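PDB 4Z8I: peptidoglycan recognition protein 3 from Branchiostoma belcheri tsingtauense, which probably hydrolyses the bond between N-acetylmuramic acid and L-alanine in bacterial peptidoglycan as a zinc amidase, its catalytic domain being fused to a chitin-binding domain. Local coordinates for residues 75-80 against 112-117; 175-180 against 213-218. All coordinates share one frame; numbering follows the deposited sequence.

From the N terminus, past the chitin-binding region, the chain enters the amidase fold at strand 66-67 and helix 69-72. Contact 1 then closes a loop of 31 residues: residues 75-80, ahead of strand 87-94, are joined to the C-terminal half of helix 103-120. Contact 2 opens only after contact 1 has closed, so the two follow in series and neither nests nor crosses. It brings helix 213-218, near the C-terminal end, back against helix 174-190 after 32 intervening residues. The centres lie about 25 Å apart and the nearest atoms about 12 Å, without touching. One contact is polar, loop to helix; the other is chiefly apolar, helix to helix.

Contact 1 of 2, residues 75-80 against 112-117; sequences RATNYN and NIQNYH
Arg75 meets Gln114 and Asn115 where the loop after helix 69-72 runs past helix 103-120 of the mixed alpha/beta amidase fold. Two hydrogen bonds carry the contact. The backbone N of Arg75 gives its hydrogen to Gln114 OE1 at 3.1 Å, almost straight at 173°, with the donor tilted moderately from the carbonyl plane. The second bond, from Arg75 NH1 to Asn115 OD1, is 2.9 Å long and more bent; NH1 stands above the amide plane of Asn115, whose oxygen sits at the edge of the guanidinium, slightly out of its plane.

Glutamine suits its buried place because its amide can accept and donate at once. Its CG lies anti to the backbone N (chi1 -177°), and the extended chain beyond reaches straight out to the loop. While OE1 takes the loop N-H, NE2 donates to Asp125 and to Ser74 OG, which fixes the rotation of the amide. Arg75 CG rests 3.6 Å from Gln114 OE1, and the arginine chain then bends at chi3 (88°) to bring its head to Asn115.

Farther out, the same NH1 forms a salt bridge with Asp119, one turn beyond Asn115, so a carboxylate and an amide oxygen both draw on one nitrogen. With an alanine here instead of Arg75, Asp119 and the oxygen of Asn115 would probably lose the partner they share, and the loop would be left with the backbone bond to Gln114 as its polar tie across this contact. Thr77 adds a lighter touch, its hydroxyl being turned to Lys69 NZ while the methyl faces the glutamine amide: Thr77 CG2 lies 4.1 Å from Gln114 NE2.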
ATOM      1  N   ARG A  75      -3.539 -10.701  18.571  1.00 36.40           N
ATOM      2  CA  ARG A  75      -4.324 -11.333  19.615  1.00 27.78           C
ATOM      3  C   ARG A  75      -5.668 -11.700  19.010  1.00 43.64           C
ATOM      4  O   ARG A  75      -6.008 -11.241  17.920  1.00 46.63           O
ATOM      5  CB  ARG A  75      -4.511 -10.391  20.806  1.00 23.55           C
ATOM      6  CG  ARG A  75      -5.501  -9.267  20.568  1.00 43.74           C
ATOM      7  CD  ARG A  75      -6.022  -8.705  21.883  1.00 37.29           C
ATOM      8  NE  ARG A  75      -5.172  -7.643  22.411  1.00 31.12           N
ATOM      9  CZ  ARG A  75      -5.413  -6.991  23.543  1.00 44.90           C
ATOM     10  NH1 ARG A  75      -4.587  -6.037  23.947  1.00 40.74           N
ATOM     11  NH2 ARG A  75      -6.475  -7.296  24.276  1.00 22.93           N
ATOM     12  N   ALA A  76      -6.429 -12.534  19.705  1.00 45.82           N
ATOM     13  CA  ALA A  76      -7.736 -12.933  19.207  1.00 45.33           C
ATOM     14  C   ALA A  76      -8.676 -11.732  19.118  1.00 46.55           C
ATOM     15  O   ALA A  76      -8.819 -10.972  20.076  1.00 62.38           O
ATOM     16  CB  ALA A  76      -8.331 -14.013  20.093  1.00 33.73           C
ATOM     17  N   THR A  77      -9.297 -11.559  17.954  1.00 36.43           N
ATOM     18  CA  THR A  77     -10.324 -10.538  17.767  1.00 34.38           C
ATOM     19  C   THR A  77     -11.581 -11.166  17.173  1.00 43.44           C
ATOM     20  O   THR A  77     -11.571 -12.327  16.765  1.00 45.57           O
ATOM     21  CB  THR A  77      -9.846  -9.390  16.855  1.00 44.69           C
ATOM     22  OG1 THR A  77      -9.481  -9.910  15.571  1.00 44.80           O
ATOM     23  CG2 THR A  77      -8.651  -8.677  17.471  1.00 45.91           C
ATOM     24  N   ASN A  78     -12.661 -10.395  17.130  1.00 50.11           N
ATOM     25  CA  ASN A  78     -13.928 -10.879  16.595  1.00 42.47           C
ATOM     26  C   ASN A  78     -14.766  -9.707  16.103  1.00 35.25           C
ATOM     27  O   ASN A  78     -15.937  -9.568  16.456  1.00 57.30           O
ATOM     28  CB  ASN A  78     -14.683 -11.671  17.665  1.00 43.56           C
ATOM     29  CG  ASN A  78     -15.819 -12.498  17.094  1.00 47.10           C
ATOM     30  OD1 ASN A  78     -15.820 -12.847  15.912  1.00 55.02           O
ATOM     31  ND2 ASN A  78     -16.793 -12.820  17.937  1.00 42.73           N
ATOM     32  N   TYR A  79     -14.145  -8.859  15.290  1.00 26.37           N
ATOM     33  CA  TYR A  79     -14.793  -7.652  14.785  1.00 25.93           C
ATOM     34  C   TYR A  79     -15.252  -7.865  13.351  1.00 36.20           C
ATOM     35  O   TYR A  79     -14.439  -8.098  12.456  1.00 49.54           O
ATOM     36  CB  TYR A  79     -13.827  -6.469  14.865  1.00 22.71           C
ATOM     37  CG  TYR A  79     -14.354  -5.189  14.269  1.00 37.59           C
ATOM     38  CD1 TYR A  79     -15.208  -4.365  14.988  1.00 29.41           C
ATOM     39  CD2 TYR A  79     -13.986  -4.795  12.990  1.00 39.67           C
ATOM     40  CE1 TYR A  79     -15.687  -3.191  14.448  1.00 32.59           C
ATOM     41  CE2 TYR A  79     -14.461  -3.625  12.442  1.00 42.05           C
ATOM     42  CZ  TYR A  79     -15.308  -2.825  13.176  1.00 37.59           C
ATOM     43  OH  TYR A  79     -15.784  -1.657  12.634  1.00 49.52           O
ATOM     44  N   ASN A  80     -16.557  -7.785  13.134  1.00 44.35           N
ATOM     45  CA  ASN A  80     -17.110  -8.111  11.829  1.00 45.26           C
ATOM     46  C   ASN A  80     -18.058  -7.049  11.270  1.00 51.65           C
ATOM     47  O   ASN A  80     -19.117  -7.374  10.730  1.00 43.62           O
ATOM     48  CB  ASN A  80     -17.794  -9.480  11.877  1.00 41.44           C
ATOM     49  CG  ASN A  80     -16.879 -10.569  12.411  1.00 41.24           C
ATOM     50  OD1 ASN A  80     -16.009 -11.075  11.696  1.00 49.26           O
ATOM     51  ND2 ASN A  80     -17.070 -10.935  13.673  1.00 42.19           N
ATOM     52  N   ASN A 112       2.109  -3.818  19.774  1.00 32.79           N
ATOM     53  CA  ASN A 112       2.000  -2.701  20.698  1.00 23.45           C
ATOM     54  C   ASN A 112       0.849  -1.779  20.334  1.00 31.42           C
ATOM     55  O   ASN A 112       0.060  -1.393  21.197  1.00 32.91           O
ATOM     56  CB  ASN A 112       3.288  -1.873  20.715  1.00 21.96           C
ATOM     57  CG  ASN A 112       4.473  -2.600  21.307  1.00 28.37           C
ATOM     58  OD1 ASN A 112       5.609  -2.191  21.074  1.00 32.83           O
ATOM     59  ND2 ASN A 112       4.233  -3.641  22.085  1.00 28.04           N
ATOM     60  N   ILE A 113       0.764  -1.418  19.055  1.00 24.13           N
ATOM     61  CA  ILE A 113      -0.293  -0.525  18.597  1.00 30.10           C
ATOM     62  C   ILE A 113      -1.672  -1.149  18.819  1.00 29.20           C
ATOM     63  O   ILE A 113      -2.612  -0.475  19.255  1.00 32.25           O
ATOM     64  CB  ILE A 113      -0.093  -0.117  17.125  1.00 32.65           C
ATOM     65  CG1 ILE A 113       1.173   0.732  16.989  1.00 20.63           C
ATOM     66  CG2 ILE A 113      -1.292   0.661  16.612  1.00 36.45           C
ATOM     67  CD1 ILE A 113       1.431   1.243  15.587  1.00 20.57           C
ATOM     68  N   GLN A 114      -1.776  -2.444  18.545  1.00 31.42           N
ATOM     69  CA  GLN A 114      -3.018  -3.174  18.762  1.00 39.53           C
ATOM     70  C   GLN A 114      -3.389  -3.154  20.238  1.00 28.01           C
ATOM     71  O   GLN A 114      -4.525  -2.852  20.591  1.00 20.63           O
ATOM     72  CB  GLN A 114      -2.892  -4.620  18.268  1.00 36.27           C
ATOM     73  CG  GLN A 114      -4.181  -5.427  18.385  1.00 27.75           C
ATOM     74  CD  GLN A 114      -4.033  -6.857  17.894  1.00 35.66           C
ATOM     75  OE1 GLN A 114      -3.199  -7.613  18.390  1.00 46.53           O
ATOM     76  NE2 GLN A 114      -4.848  -7.233  16.915  1.00 28.07           N
ATOM     77  N   ASN A 115      -2.424  -3.472  21.096  1.00 30.05           N
ATOM     78  CA  ASN A 115      -2.659  -3.461  22.535  1.00 21.26           C
ATOM     79  C   ASN A 115      -3.088  -2.089  23.039  1.00 33.33           C
ATOM     80  O   ASN A 115      -3.914  -1.982  23.938  1.00 41.52           O
ATOM     81  CB  ASN A 115      -1.417  -3.941  23.291  1.00 26.02           C
ATOM     82  CG  ASN A 115      -1.136  -5.411  23.071  1.00 29.07           C
ATOM     83  OD1 ASN A 115      -1.992  -6.159  22.593  1.00 36.24           O
ATOM     84  ND2 ASN A 115       0.065  -5.840  23.436  1.00 26.47           N
ATOM     85  N   TYR A 116      -2.527  -1.039  22.451  1.00 32.49           N
ATOM     86  CA  TYR A 116      -2.905   0.320  22.813  1.00 27.15           C
ATOM     87  C   TYR A 116      -4.333   0.636  22.382  1.00 33.97           C
ATOM     88  O   TYR A 116      -5.090   1.249  23.132  1.00 38.89           O
ATOM     89  CB  TYR A 116      -1.925   1.334  22.211  1.00 24.92           C
ATOM     90  CG  TYR A 116      -2.369   2.775  22.331  1.00 33.98           C
ATOM     91  CD1 TYR A 116      -2.683   3.329  23.564  1.00 31.80           C
ATOM     92  CD2 TYR A 116      -2.453   3.588  21.208  1.00 45.36           C
ATOM     93  CE1 TYR A 116      -3.081   4.645  23.673  1.00 30.63           C
ATOM     94  CE2 TYR A 116      -2.846   4.903  21.308  1.00 34.74           C
ATOM     95  CZ  TYR A 116      -3.159   5.427  22.542  1.00 37.67           C
ATOM     96  OH  TYR A 116      -3.556   6.740  22.646  1.00 53.26           O
ATOM     97  N   HIS A 117      -4.703   0.216  21.177  1.00 37.65           N
ATOM     98  CA  HIS A 117      -6.048   0.481  20.671  1.00 44.01           C
ATOM     99  C   HIS A 117      -7.130  -0.310  21.405  1.00 47.27           C
ATOM    100  O   HIS A 117      -8.212   0.209  21.674  1.00 50.52           O
ATOM    101  CB  HIS A 117      -6.125   0.205  19.169  1.00 34.35           C
ATOM    102  CG  HIS A 117      -5.477   1.259  18.330  1.00 32.12           C
ATOM    103  ND1 HIS A 117      -5.393   1.168  16.958  1.00 38.78           N
ATOM    104  CD2 HIS A 117      -4.885   2.429  18.667  1.00 29.10           C
ATOM    105  CE1 HIS A 117      -4.776   2.236  16.485  1.00 31.73           C
ATOM    106  NE2 HIS A 117      -4.458   3.018  17.502  1.00 36.64           N
TER

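Contact 2 of 2, residues 175-180 against 213-218; sequences SAIAAA and NLLYDD
Ile177 of helix 174-190 reaches across to Leu215 and Asp218, which stand one turn apart on the short helix 213-218. The two backbones keep well apart, 9.1 Å between the CA atoms of Ile177 and Asp218, so long side chains must bridge the gap; Ala176 and Ala180 pack on Phe163 instead.

The closer packing is at the tips of the isoleucine. Its CG2 lies anti to the backbone N and comes within 3.8 Å of Asp218 OD2, the two side chains approaching from opposite directions. The other branch ends in CD1, which meets Leu215 CD1 at 4.2 Å, a plain methyl-to-methyl contact. Phe163 of strand 158-163 touches both Ile177 and Leu215, and Trp222 also lies against the isoleucine, giving this branched side chain an apolar setting.

An aspartate beside methyl groups needs its charge met elsewhere. Here OD2 accepts a hydrogen bond from Trp222 NE1, while OD1 forms a salt bridge with Lys171; the carboxylate is thus gripped at both oxygens, which would be expected to stabilise its ionised form. Asp218 CG is anti to the backbone N (chi1 -173°), the torsion that carries the carboxylate out toward the other helix.

The contact as a whole is slight: no hydrogen bond joins the two segments, and both sides together bury 92 Å². Ala178 and the poorly ordered Asp217 lie on the exposed sides of their helices. The last helix of the chain, 213-218, is thus set beside helix 174-190 with Phe163 of the mixed sheet between them, in a zinc amidase fold where the Leu215 side chain lies about 9 Å from the zinc ion held by His93, His202 and Cys210.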
ATOM      1  N   SER A 175      11.233   1.827   0.548  1.00 31.25           N
ATOM      2  CA  SER A 175      10.566   0.527   0.549  1.00 48.24           C
ATOM      3  C   SER A 175       9.183   0.599   1.194  1.00 42.76           C
ATOM      4  O   SER A 175       8.259  -0.096   0.776  1.00 52.53           O
ATOM      5  CB  SER A 175      11.428  -0.523   1.254  1.00 26.71           C
ATOM      6  OG  SER A 175      11.685  -0.157   2.595  1.00 65.39           O
ATOM      7  N   ALA A 176       9.046   1.446   2.210  1.00 38.43           N
ATOM      8  CA  ALA A 176       7.757   1.638   2.869  1.00 42.32           C
ATOM      9  C   ALA A 176       6.758   2.299   1.920  1.00 30.95           C
ATOM     10  O   ALA A 176       5.613   1.850   1.792  1.00 34.64           O
ATOM     11  CB  ALA A 176       7.929   2.463   4.134  1.00 24.16           C
ATOM     12  N   ILE A 177       7.206   3.362   1.256  1.00 31.80           N
ATOM     13  CA  ILE A 177       6.404   4.068   0.263  1.00 40.25           C
ATOM     14  C   ILE A 177       5.969   3.124  -0.855  1.00 52.18           C
ATOM     15  O   ILE A 177       4.788   3.061  -1.216  1.00 61.02           O
ATOM     16  CB  ILE A 177       7.202   5.224  -0.367  1.00 36.82           C
ATOM     17  CG1 ILE A 177       7.899   6.059   0.713  1.00 41.34           C
ATOM     18  CG2 ILE A 177       6.303   6.080  -1.242  1.00 41.56           C
ATOM     19  CD1 ILE A 177       6.955   6.741   1.676  1.00 55.01           C
ATOM     20  N   ALA A 178       6.939   2.394  -1.399  1.00 47.07           N
ATOM     21  CA  ALA A 178       6.683   1.425  -2.457  1.00 36.95           C
ATOM     22  C   ALA A 178       5.668   0.379  -2.019  1.00 37.91           C
ATOM     23  O   ALA A 178       4.776   0.003  -2.784  1.00 50.60           O
ATOM     24  CB  ALA A 178       7.976   0.759  -2.877  1.00 31.76           C
ATOM     25  N   ALA A 179       5.807  -0.088  -0.782  1.00 35.09           N
ATOM     26  CA  ALA A 179       4.890  -1.084  -0.240  1.00 42.25           C
ATOM     27  C   ALA A 179       3.469  -0.538  -0.122  1.00 47.57           C
ATOM     28  O   ALA A 179       2.505  -1.241  -0.423  1.00 52.02           O
ATOM     29  CB  ALA A 179       5.381  -1.584   1.101  1.00 31.61           C
ATOM     30  N   ALA A 180       3.341   0.710   0.320  1.00 36.61           N
ATOM     31  CA  ALA A 180       2.021   1.333   0.433  1.00 39.51           C
ATOM     32  C   ALA A 180       1.361   1.517  -0.932  1.00 32.72           C
ATOM     33  O   ALA A 180       0.183   1.186  -1.116  1.00 41.02           O
ATOM     34  CB  ALA A 180       2.122   2.661   1.150  1.00 22.85           C
ATOM     35  N   ASN A 213       4.261  16.181   8.538  1.00 45.08           N
ATOM     36  CA  ASN A 213       4.556  17.114   7.449  1.00 40.54           C
ATOM     37  C   ASN A 213       5.215  16.514   6.203  1.00 49.97           C
ATOM     38  O   ASN A 213       4.699  16.663   5.099  1.00 56.70           O
ATOM     39  CB  ASN A 213       5.400  18.288   7.958  1.00 41.91           C
ATOM     40  CG  ASN A 213       4.595  19.279   8.779  1.00 46.43           C
ATOM     41  OD1 ASN A 213       3.386  19.419   8.598  1.00 58.48           O
ATOM     42  ND2 ASN A 213       5.269  19.981   9.681  1.00 47.95           N
ATOM     43  N   LEU A 214       6.355  15.851   6.379  1.00 57.59           N
ATOM     44  CA  LEU A 214       7.135  15.361   5.238  1.00 56.87           C
ATOM     45  C   LEU A 214       6.457  14.228   4.461  1.00 60.44           C
ATOM     46  O   LEU A 214       6.481  14.209   3.226  1.00 53.90           O
ATOM     47  CB  LEU A 214       8.543  14.948   5.675  1.00 48.97           C
ATOM     48  CG  LEU A 214       9.455  16.070   6.182  1.00 47.86           C
ATOM     49  CD1 LEU A 214      10.914  15.663   6.091  1.00 34.56           C
ATOM     50  CD2 LEU A 214       9.217  17.345   5.405  1.00 34.91           C
ATOM     51  N   LEU A 215       5.855  13.288   5.181  1.00 56.11           N
ATOM     52  CA  LEU A 215       5.099  12.221   4.541  1.00 46.16           C
ATOM     53  C   LEU A 215       3.899  12.797   3.791  1.00 52.70           C
ATOM     54  O   LEU A 215       3.585  12.370   2.674  1.00 59.84           O
ATOM     55  CB  LEU A 215       4.639  11.193   5.576  1.00 27.20           C
ATOM     56  CG  LEU A 215       3.780  10.053   5.031  1.00 25.23           C
ATOM     57  CD1 LEU A 215       4.491   9.359   3.884  1.00 39.46           C
ATOM     58  CD2 LEU A 215       3.445   9.060   6.129  1.00 31.18           C
ATOM     59  N   TYR A 216       3.240  13.776   4.407  1.00 49.95           N
ATOM     60  CA  TYR A 216       2.111  14.456   3.781  1.00 52.78           C
ATOM     61  C   TYR A 216       2.555  15.181   2.517  1.00 52.48           C
ATOM     62  O   TYR A 216       1.803  15.264   1.550  1.00 46.49           O
ATOM     63  CB  TYR A 216       1.462  15.441   4.754  1.00 55.93           C
ATOM     64  CG  TYR A 216       0.267  16.174   4.191  1.00 43.51           C
ATOM     65  CD1 TYR A 216      -0.956  15.532   4.040  1.00 40.66           C
ATOM     66  CD2 TYR A 216       0.357  17.508   3.823  1.00 32.87           C
ATOM     67  CE1 TYR A 216      -2.051  16.197   3.530  1.00 36.96           C
ATOM     68  CE2 TYR A 216      -0.733  18.181   3.312  1.00 33.48           C
ATOM     69  CZ  TYR A 216      -1.933  17.522   3.170  1.00 41.69           C
ATOM     70  OH  TYR A 216      -3.020  18.192   2.662  1.00 49.32           O
ATOM     71  N   ASP A 217       3.777  15.709   2.533  1.00 50.06           N
ATOM     72  CA  ASP A 217       4.343  16.340   1.349  1.00 59.17           C
ATOM     73  C   ASP A 217       4.583  15.297   0.263  1.00 60.51           C
ATOM     74  O   ASP A 217       4.314  15.543  -0.912  1.00 59.56           O
ATOM     75  CB  ASP A 217       5.652  17.066   1.677  1.00 76.81           C
ATOM     76  CG  ASP A 217       5.428  18.409   2.351  1.00 97.21           C
ATOM     77  OD1 ASP A 217       4.304  18.948   2.259  1.00107.95           O
ATOM     78  OD2 ASP A 217       6.384  18.931   2.963  1.00 93.29           O
ATOM     79  N   ASP A 218       5.085  14.129   0.660  1.00 45.64           N
ATOM     80  CA  ASP A 218       5.380  13.076  -0.307  1.00 32.21           C
ATOM     81  C   ASP A 218       4.117  12.539  -0.983  1.00 39.16           C
ATOM     82  O   ASP A 218       4.108  12.316  -2.193  1.00 57.96           O
ATOM     83  CB  ASP A 218       6.171  11.937   0.344  1.00 28.88           C
ATOM     84  CG  ASP A 218       6.647  10.900  -0.663  1.00 59.35           C
ATOM     85  OD1 ASP A 218       7.690  11.130  -1.313  1.00 58.64           O
ATOM     86  OD2 ASP A 218       5.985   9.851  -0.800  1.00 54.85           O
TER